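Local coordinates for protein putative lipase/esterase (Lactobacillus plantarum WCFS1, PDB 3BXP) that probably hydrolyses carboxylic ester bonds, being a putative carboxylesterase of the alpha/beta-hydrolase fold, at residues Y83-A86 with L87-L90; A58-M61 with M62-G65; P206-N209 with S210-V214; T98-A101 with S102-H105. All blocks are in the same frame, centred on the assembly; numbering follows the deposited sequence.

Four short helical stretches illustrate how one kind of local geometry is adapted to its place in an alpha/beta-hydrolase fold. Contact 1 is buried and contact 4 lies on the surface, yet both use helix 85-99, the first at its start and the second where it gives way to helix 101-104; glutamine amides tucked into the protein mark one, bridging waters the other. Contacts 2 and 3 are partly buried and belong to beta-alpha-beta units on different parts of the sheet, their centres about 27 Å apart. Contact 2 ends a helix with buried selenomethionines and the more exposed Thr59 and Arg60, whereas contact 3 begins one with prolines, a caught asparagine and residues touching the second subunit.

Contact 1: residues Y83-A86 with L87-L90; sequences YPWA and LQQL
In Gln88, CG stands anti to the carbonyl carbon (chi1 -64°) and the chain runs extended beyond it, which carries the amide back beside the rings of Trp85 and Pro84. This is the first turn of helix 85-99 in the alpha/beta-hydrolase fold, entered through a cis peptide before Pro84. The amide runs alongside the indole in the same direction, the planes 60° apart, and OE1 comes within 3.3 Å of Trp85 CE3. NE2 faces the proline, 4.0 Å from Pro84 CG, and is held by the carbonyl of Tyr139; OE1 is buried with no partner. With an alanine here, the Tyr139 carbonyl would probably be left without its donor and a gap opened beside the indole.

Tyr83, whose hydroxyl bonds to His121, turns its ring edge to Leu87, CD1 to CG 3.7 Å. Helix 118-129 packs against both residues. The backbone starts loosely, Pro84 O receiving only weak bonds from the amides of Leu87 and Gln88. Firm alpha-helical bonding follows one residue later, where Gln89 N reaches Trp85 O at 2.9 Å, nearly along the C=O axis.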
loop_
_atom_site.group_PDB
_atom_site.type_symbol
_atom_site.label_atom_id
_atom_site.label_comp_id
_atom_site.label_asym_id
_atom_site.label_seq_id
_atom_site.Cartn_x
_atom_site.Cartn_y
_atom_site.Cartn_z
ATOM N N TYR B 83 18.340 21.844 -6.083
ATOM C CA TYR B 83 17.320 22.459 -6.878
ATOM C C TYR B 83 17.693 23.933 -7.106
ATOM O O TYR B 83 18.444 24.473 -6.299
ATOM C CB TYR B 83 15.970 22.337 -6.128
ATOM C CG TYR B 83 15.454 20.921 -5.929
ATOM C CD1 TYR B 83 14.955 20.202 -7.003
ATOM C CD2 TYR B 83 15.471 20.276 -4.687
ATOM C CE1 TYR B 83 14.457 18.906 -6.885
ATOM C CE2 TYR B 83 15.000 18.942 -4.553
ATOM C CZ TYR B 83 14.494 18.279 -5.645
ATOM O OH TYR B 83 14.036 17.014 -5.522
ATOM N N PRO B 84 17.161 24.574 -8.175
ATOM C CA PRO B 84 16.177 23.925 -9.043
ATOM C C PRO B 84 16.801 22.986 -10.052
ATOM O O PRO B 84 16.123 22.363 -10.864
ATOM C CB PRO B 84 15.528 25.100 -9.753
ATOM C CG PRO B 84 16.628 26.056 -9.909
ATOM C CD PRO B 84 17.459 25.947 -8.633
ATOM N N TRP B 85 18.103 22.844 -9.963
ATOM C CA TRP B 85 18.871 22.184 -11.036
ATOM C C TRP B 85 18.415 20.775 -11.394
ATOM O O TRP B 85 18.331 20.460 -12.582
ATOM C CB TRP B 85 20.376 22.177 -10.744
ATOM C CG TRP B 85 20.801 23.448 -10.038
ATOM C CD1 TRP B 85 21.249 23.552 -8.745
ATOM C CD2 TRP B 85 20.730 24.783 -10.539
ATOM N NE1 TRP B 85 21.442 24.860 -8.419
ATOM C CE2 TRP B 85 21.162 25.630 -9.515
ATOM C CE3 TRP B 85 20.363 25.341 -11.775
ATOM C CZ2 TRP B 85 21.213 27.013 -9.660
ATOM C CZ3 TRP B 85 20.439 26.720 -11.933
ATOM C CH2 TRP B 85 20.882 27.535 -10.891
ATOM N N ALA B 86 18.146 19.928 -10.402
ATOM C CA ALA B 86 17.770 18.541 -10.692
ATOM C C ALA B 86 16.510 18.449 -11.558
ATOM O O ALA B 86 16.422 17.552 -12.376
ATOM C CB ALA B 86 17.598 17.709 -9.394
ATOM N N LEU B 87 15.549 19.328 -11.330
ATOM C CA LEU B 87 14.283 19.379 -12.094
ATOM C C LEU B 87 14.540 19.715 -13.585
ATOM O O LEU B 87 14.017 19.058 -14.488
ATOM C CB LEU B 87 13.311 20.401 -11.487
ATOM C CG LEU B 87 12.823 20.160 -10.082
ATOM C CD1 LEU B 87 12.045 21.379 -9.603
ATOM C CD2 LEU B 87 11.971 18.893 -9.998
ATOM N N GLN B 88 15.423 20.687 -13.810
ATOM C CA GLN B 88 15.844 21.119 -15.165
ATOM C C GLN B 88 16.583 19.984 -15.876
ATOM O O GLN B 88 16.322 19.687 -17.042
ATOM C CB GLN B 88 16.654 22.426 -15.075
ATOM C CG GLN B 88 15.793 23.573 -14.548
ATOM C CD GLN B 88 16.509 24.815 -14.009
ATOM O OE1 GLN B 88 17.684 24.819 -13.680
ATOM N NE2 GLN B 88 15.735 25.872 -13.848
ATOM N N GLN B 89 17.446 19.284 -15.135
ATOM C CA GLN B 89 18.200 18.140 -15.690
ATOM C C GLN B 89 17.301 16.967 -16.062
ATOM O O GLN B 89 17.511 16.314 -17.065
ATOM C CB GLN B 89 19.244 17.674 -14.685
ATOM C CG GLN B 89 20.331 18.682 -14.383
ATOM C CD GLN B 89 21.210 18.316 -13.180
ATOM O OE1 GLN B 89 20.810 17.584 -12.244
ATOM N NE2 GLN B 89 22.438 18.855 -13.195
ATOM N N LEU B 90 16.296 16.720 -15.244
ATOM C CA LEU B 90 15.351 15.650 -15.525
ATOM C C LEU B 90 14.543 16.077 -16.782
ATOM O O LEU B 90 14.342 15.293 -17.687
ATOM C CB LEU B 90 14.459 15.401 -14.333
ATOM C CG LEU B 90 13.358 14.345 -14.429
ATOM C CD1 LEU B 90 13.810 13.048 -15.160
ATOM C CD2 LEU B 90 12.804 14.034 -13.028
#

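Contact 2: residues A58-M61 with M62-G65; sequences ATRM and MAAG. With PGO (S-1,2-propanediol), chain J.
The amide of Ala64 is shared by two carbonyls: its N lies 3.0 Å from Met61 O and makes a longer, weak bond to Arg60 O. The nearer acceptor is approached from above its carbonyl plane, 61° out of it, away from the lone pairs, as the last turn tightens from i-to-i-4 toward i-to-i-3 bonding. Gly65 N continues that pattern with a 2.8 Å bond to Met62 O. One turn earlier the bonding is regular, Met62 N donating to Ala58 O at 3.0 Å with an N-H...O angle of 165°.

Helix 54-63 is the connecting helix of a beta-alpha-beta crossover between the neighbouring strands 35-41 and 67-72. Ala58 and Met62 rest on Thr68 of the second strand, while Met61 turns to Met38 and to Leu264 of helix 258-269. Both methionines are selenomethionines. In Met62, CG stands anti to the carbonyl carbon and passes 3.2 Å from Ala58 O; the extended second torsion then takes SE to C3 of a propanediol, probably from the crystallisation liquor. That molecule's O2 is 2.6 Å from Thr59 OG1, which also bonds to Ala55 O. Arg60 folds back at its second torsion (chi2 57°), setting NH1 4.1 Å from Ala63 CB. Gly65 closes the turn at positive phi, a conformation in which a side chain would collide with the carbonyl oxygen of Ala64.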
loop_
_atom_site.group_PDB
_atom_site.type_symbol
_atom_site.label_atom_id
_atom_site.label_comp_id
_atom_site.label_asym_id
_atom_site.label_seq_id
_atom_site.Cartn_x
_atom_site.Cartn_y
_atom_site.Cartn_z
ATOM N N ALA B 58 17.152 -1.898 -13.040
ATOM C CA ALA B 58 17.323 -1.565 -14.458
ATOM C C ALA B 58 17.273 -2.820 -15.266
ATOM O O ALA B 58 16.551 -2.916 -16.239
ATOM C CB ALA B 58 18.635 -0.838 -14.696
ATOM N N THR B 59 18.015 -3.801 -14.796
ATOM C CA THR B 59 18.115 -5.118 -15.493
ATOM C C THR B 59 16.744 -5.774 -15.602
ATOM O O THR B 59 16.326 -6.235 -16.670
ATOM C CB THR B 59 19.130 -6.033 -14.742
ATOM O OG1 THR B 59 20.419 -5.409 -14.743
ATOM C CG2 THR B 59 19.233 -7.449 -15.371
ATOM N N ARG B 60 16.037 -5.805 -14.481
ATOM C CA ARG B 60 14.705 -6.435 -14.400
ATOM C C ARG B 60 13.719 -5.706 -15.323
ATOM O O ARG B 60 12.952 -6.331 -16.056
ATOM C CB ARG B 60 14.208 -6.422 -12.949
ATOM C CG ARG B 60 12.837 -7.063 -12.694
ATOM C CD ARG B 60 12.786 -8.493 -13.157
ATOM N NE ARG B 60 11.441 -9.080 -13.267
ATOM C CZ ARG B 60 10.747 -9.173 -14.400
ATOM N NH1 ARG B 60 11.212 -8.642 -15.518
ATOM N NH2 ARG B 60 9.560 -9.782 -14.417
HETATM N N MSE B 61 13.769 -4.381 -15.301
HETATM C CA MSE B 61 12.793 -3.572 -16.065
HETATM C C MSE B 61 13.035 -3.787 -17.545
HETATM O O MSE B 61 12.094 -4.007 -18.308
HETATM C CB MSE B 61 12.864 -2.092 -15.705
HETATM C CG MSE B 61 12.201 -1.770 -14.358
HETATM SE SE MSE B 61 10.570 -2.641 -13.698
HETATM C CE MSE B 61 11.288 -4.350 -13.129
HETATM N N MSE B 62 14.299 -3.811 -17.943
HETATM C CA MSE B 62 14.630 -4.063 -19.343
HETATM C C MSE B 62 14.158 -5.415 -19.814
HETATM O O MSE B 62 13.675 -5.523 -20.944
HETATM C CB MSE B 62 16.098 -3.893 -19.604
HETATM C CG MSE B 62 16.447 -2.448 -19.369
HETATM SE SE MSE B 62 18.162 -2.107 -19.901
HETATM C CE MSE B 62 17.843 -2.103 -21.832
ATOM N N ALA B 63 14.298 -6.439 -18.961
ATOM C CA ALA B 63 13.894 -7.786 -19.354
ATOM C C ALA B 63 12.409 -7.815 -19.657
ATOM O O ALA B 63 11.918 -8.728 -20.357
ATOM C CB ALA B 63 14.256 -8.828 -18.256
ATOM N N ALA B 64 11.675 -6.820 -19.159
ATOM C CA ALA B 64 10.250 -6.706 -19.466
ATOM C C ALA B 64 9.948 -6.063 -20.829
ATOM O O ALA B 64 8.794 -6.022 -21.277
ATOM C CB ALA B 64 9.495 -5.928 -18.356
ATOM N N GLY B 65 10.980 -5.568 -21.495
ATOM C CA GLY B 65 10.827 -4.892 -22.804
ATOM C C GLY B 65 10.774 -3.374 -22.770
ATOM O O GLY B 65 9.909 -2.740 -23.385
HETATM C C1 PGO J . 22.306 -2.473 -15.213
HETATM C C2 PGO J . 22.146 -3.004 -16.640
HETATM C C3 PGO J . 20.992 -2.336 -17.371
HETATM O O1 PGO J . 21.990 -1.084 -15.295
HETATM O O2 PGO J . 21.878 -4.399 -16.666
#

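Contact 3: residues P206-N209 with S210-V214; sequences PPIN and SLKYV. With PGR (R-1,2-propanediol), chain K.
Lys212 is bound to Ile208 through the backbone, Lys212 N to Ile208 O at 3.0 Å, while its NZ reaches away to a salt bridge with Asp159. A well-aligned side-chain bond comes at the start of the helix: Asn209 ND2 donates to Pro206 O at 2.9 Å, lying in the carbonyl plane on a lone pair, with the acceptor close to the amide plane. Asn209 N also reaches Pro206 O, at 3.1 Å. The other end of the amide, OD1, accepts from the backbone N atoms of Ile158 and Asp159, which fixes its rotation. Pro207 O then takes a nearly straight bond from Leu211 N (170°) and a weak one from Ser210 N; Ser210 OG bonds to Gln198 and Tyr226.

Helix 208-219 joins strands 194-199 and 224-229, a beta-alpha-beta unit at the sheet's edge. In this fold the loop after the first of these strands usually carries the catalytic acid.

Ile208 sends CG1 anti to its N (chi1 -164°), bringing CG1 to 3.9 Å from Lys212 CE and CD1 to 4.0 Å from Leu211 CD1, the latter side chain crossing at about a right angle. Cutting the side chain back to a methyl, as in an alanine, would probably leave Lys212 CE and Leu211 CD1 without this neighbour and the lysine chain less confined. A propanediol, probably from the crystallisation liquor, takes a weak bond from Ile208 N and is hydrogen-bonded to Gln215 NE2 of the second subunit; the same Gln215 packs on Ile208 and Leu211. Polar bonds thus tie the helix start to its own chain, while Pro207, Ile208, Leu211 and Val214 also touch the second subunit.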
loop_
_atom_site.group_PDB
_atom_site.type_symbol
_atom_site.label_atom_id
_atom_site.label_comp_id
_atom_site.label_asym_id
_atom_site.label_seq_id
_atom_site.Cartn_x
_atom_site.Cartn_y
_atom_site.Cartn_z
ATOM N N PRO B 206 12.168 7.529 6.375
ATOM C CA PRO B 206 10.938 7.393 7.188
ATOM C C PRO B 206 9.707 7.113 6.324
ATOM O O PRO B 206 9.479 7.837 5.338
ATOM C CB PRO B 206 10.797 8.778 7.843
ATOM C CG PRO B 206 12.211 9.367 7.834
ATOM C CD PRO B 206 12.855 8.823 6.585
ATOM N N PRO B 207 8.906 6.085 6.670
ATOM C CA PRO B 207 7.775 5.715 5.831
ATOM C C PRO B 207 6.692 6.778 5.730
ATOM O O PRO B 207 5.898 6.760 4.787
ATOM C CB PRO B 207 7.252 4.430 6.484
ATOM C CG PRO B 207 8.366 3.869 7.129
ATOM C CD PRO B 207 9.174 5.030 7.657
ATOM N N ILE B 208 6.700 7.738 6.661
ATOM C CA ILE B 208 5.733 8.809 6.597
ATOM C C ILE B 208 5.832 9.553 5.268
ATOM O O ILE B 208 4.887 10.221 4.822
ATOM C CB ILE B 208 5.928 9.794 7.772
ATOM C CG1 ILE B 208 4.703 10.678 7.939
ATOM C CG2 ILE B 208 7.189 10.551 7.598
ATOM C CD1 ILE B 208 3.390 9.956 8.346
ATOM N N ASN B 209 6.984 9.483 4.633
ATOM C CA ASN B 209 7.183 10.149 3.358
ATOM C C ASN B 209 6.222 9.590 2.307
ATOM O O ASN B 209 5.546 10.314 1.592
ATOM C CB ASN B 209 8.634 9.965 2.880
ATOM C CG ASN B 209 9.603 10.948 3.543
ATOM O OD1 ASN B 209 9.656 12.096 3.175
ATOM N ND2 ASN B 209 10.438 10.439 4.472
ATOM N N SER B 210 6.216 8.273 2.144
ATOM C CA SER B 210 5.352 7.713 1.103
ATOM C C SER B 210 3.872 7.915 1.467
ATOM O O SER B 210 3.040 8.113 0.588
ATOM C CB SER B 210 5.697 6.249 0.793
ATOM O OG SER B 210 5.627 5.432 1.952
ATOM N N LEU B 211 3.549 7.810 2.750
ATOM C CA LEU B 211 2.163 7.989 3.214
ATOM C C LEU B 211 1.700 9.393 2.828
ATOM O O LEU B 211 0.585 9.609 2.418
ATOM C CB LEU B 211 2.089 7.825 4.743
ATOM C CG LEU B 211 2.223 6.389 5.230
ATOM C CD1 LEU B 211 2.560 6.359 6.723
ATOM C CD2 LEU B 211 0.916 5.559 4.957
ATOM N N LYS B 212 2.588 10.352 2.978
ATOM C CA LYS B 212 2.264 11.759 2.661
ATOM C C LYS B 212 1.982 11.933 1.148
ATOM O O LYS B 212 0.983 12.555 0.763
ATOM C CB LYS B 212 3.403 12.690 3.085
ATOM C CG LYS B 212 3.490 12.935 4.548
ATOM C CD LYS B 212 4.830 13.574 4.944
ATOM C CE LYS B 212 4.837 14.200 6.322
ATOM N NZ LYS B 212 4.378 15.668 6.271
ATOM N N TYR B 213 2.819 11.382 0.286
ATOM C CA TYR B 213 2.605 11.534 -1.171
ATOM C C TYR B 213 1.305 10.791 -1.586
ATOM O O TYR B 213 0.473 11.272 -2.362
ATOM C CB TYR B 213 3.806 10.962 -1.940
ATOM C CG TYR B 213 3.781 11.354 -3.373
ATOM C CD1 TYR B 213 3.886 12.670 -3.740
ATOM C CD2 TYR B 213 3.624 10.410 -4.384
ATOM C CE1 TYR B 213 3.841 13.077 -5.078
ATOM C CE2 TYR B 213 3.569 10.801 -5.721
ATOM C CZ TYR B 213 3.686 12.124 -6.062
ATOM O OH TYR B 213 3.624 12.498 -7.415
ATOM N N VAL B 214 1.130 9.571 -1.087
ATOM C CA VAL B 214 -0.070 8.791 -1.423
ATOM C C VAL B 214 -1.343 9.486 -0.935
ATOM O O VAL B 214 -2.337 9.537 -1.651
ATOM C CB VAL B 214 0.046 7.331 -0.943
ATOM C CG1 VAL B 214 -1.236 6.517 -1.239
ATOM C CG2 VAL B 214 1.300 6.670 -1.638
HETATM C C1 PGR K . 6.442 6.401 9.814
HETATM C C2 PGR K . 5.492 6.786 10.954
HETATM C C3 PGR K . 6.127 6.517 12.322
HETATM O O1 PGR K . 7.528 7.337 9.533
HETATM O O2 PGR K . 5.017 8.152 10.962
#

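Contact 4: residues T98-A101 with S102-H105; sequences TTQA and SAHH
Gln100 and His104 run alongside each other in the same direction, with the amide and ring planes 32° apart. Gln100 OE1 sits at the edge of the imidazole, in its plane, 3.8 Å from His104 CD2, a spacing of van der Waals contact. A water closes the remaining distance: it donates to Gln100 OE1 at 2.8 Å and is hydrogen-bonded to His104 NE2 at 2.9 Å. Behind the side chains, His104 N donates to Gln100 O at 3.0 Å, so the pair is joined twice, once through backbone and once through solvent.

The next shell explains the placing. The second torsion of Gln100 (chi2 -65°) bends the chain, and the last one (chi3 -50°) orients the amide, NE2 reaching back to Thr99 OG1 in a weak bond while OE1 faces the histidine. Trp22 stacks on the His104 ring, and Gln3 and Glu5 of strand 2-9 also touch it.

Here helix 85-99 gives way to the short helix 101-104, and a second water fills in where the backbone bonding lapses, donating to Thr99 O at 2.7 Å and accepting from Ala103 N at 3.1 Å. His105 leaves the helix with positive phi; its N makes a weak, strongly bent bond to Ala101 O (118°), and its backbone pairs with Tyr35, leading the chain back to the sheet. At the surface, then, water supplements one sound direct backbone bond and one weak one, consistent with a junction held partly by exchangeable bridges, to which Trp22, stacked on the His104 ring, adds a tie to the sheet.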
loop_
_atom_site.group_PDB
_atom_site.type_symbol
_atom_site.label_atom_id
_atom_site.label_comp_id
_atom_site.label_asym_id
_atom_site.label_seq_id
_atom_site.Cartn_x
_atom_site.Cartn_y
_atom_site.Cartn_z
ATOM N N THR B 98 13.741 12.272 -26.304
ATOM C CA THR B 98 12.908 12.514 -27.477
ATOM C C THR B 98 13.759 12.676 -28.733
ATOM O O THR B 98 13.379 12.240 -29.808
ATOM C CB THR B 98 11.900 13.706 -27.350
ATOM O OG1 THR B 98 12.565 14.972 -27.290
ATOM C CG2 THR B 98 11.000 13.529 -26.162
ATOM N N THR B 99 14.926 13.294 -28.605
ATOM C CA THR B 99 15.744 13.534 -29.739
ATOM C C THR B 99 16.305 12.190 -30.219
ATOM O O THR B 99 16.737 12.105 -31.358
ATOM C CB THR B 99 16.913 14.553 -29.490
ATOM O OG1 THR B 99 17.888 13.971 -28.636
ATOM C CG2 THR B 99 16.404 15.894 -28.897
ATOM N N GLN B 100 16.335 11.168 -29.329
ATOM C CA GLN B 100 16.867 9.828 -29.678
ATOM C C GLN B 100 15.811 8.830 -30.072
ATOM O O GLN B 100 16.109 7.629 -30.228
ATOM C CB GLN B 100 17.604 9.253 -28.463
ATOM C CG GLN B 100 18.690 10.143 -27.995
ATOM C CD GLN B 100 19.788 10.278 -29.027
ATOM O OE1 GLN B 100 20.284 9.275 -29.544
ATOM N NE2 GLN B 100 20.151 11.507 -29.360
ATOM N N ALA B 101 14.572 9.286 -30.151
ATOM C CA ALA B 101 13.438 8.376 -30.254
ATOM C C ALA B 101 13.478 7.565 -31.540
ATOM O O ALA B 101 13.126 6.366 -31.521
ATOM C CB ALA B 101 12.097 9.087 -30.086
ATOM N N SER B 102 13.847 8.205 -32.668
ATOM C CA SER B 102 13.938 7.490 -33.961
ATOM C C SER B 102 15.183 6.604 -34.048
ATOM O O SER B 102 15.130 5.498 -34.613
ATOM C CB SER B 102 13.870 8.448 -35.142
ATOM O OG SER B 102 12.532 8.881 -35.279
ATOM N N ALA B 103 16.277 7.088 -33.493
ATOM C CA ALA B 103 17.567 6.367 -33.525
ATOM C C ALA B 103 17.513 5.073 -32.742
ATOM O O ALA B 103 18.137 4.084 -33.138
ATOM C CB ALA B 103 18.716 7.255 -32.961
ATOM N N HIS B 104 16.791 5.063 -31.629
ATOM C CA HIS B 104 16.770 3.850 -30.766
ATOM C C HIS B 104 15.397 3.284 -30.515
ATOM O O HIS B 104 15.249 2.359 -29.730
ATOM C CB HIS B 104 17.457 4.121 -29.441
ATOM C CG HIS B 104 18.893 4.428 -29.609
ATOM N ND1 HIS B 104 19.783 3.458 -30.029
ATOM C CD2 HIS B 104 19.587 5.588 -29.538
ATOM C CE1 HIS B 104 20.976 4.010 -30.174
ATOM N NE2 HIS B 104 20.883 5.298 -29.888
ATOM N N HIS B 105 14.403 3.898 -31.154
ATOM C CA HIS B 105 13.016 3.384 -31.213
ATOM C C HIS B 105 12.389 3.434 -29.850
ATOM O O HIS B 105 12.209 2.448 -29.192
ATOM C CB HIS B 105 13.030 1.977 -31.786
ATOM C CG HIS B 105 13.868 1.848 -33.022
ATOM N ND1 HIS B 105 13.644 2.585 -34.167
ATOM C CD2 HIS B 105 14.953 1.076 -33.274
ATOM C CE1 HIS B 105 14.550 2.257 -35.077
ATOM N NE2 HIS B 105 15.354 1.339 -34.557
HETATM O O HOH W 1 16.168 10.119 -33.050
HETATM O O HOH W 2 22.472 7.627 -29.287
#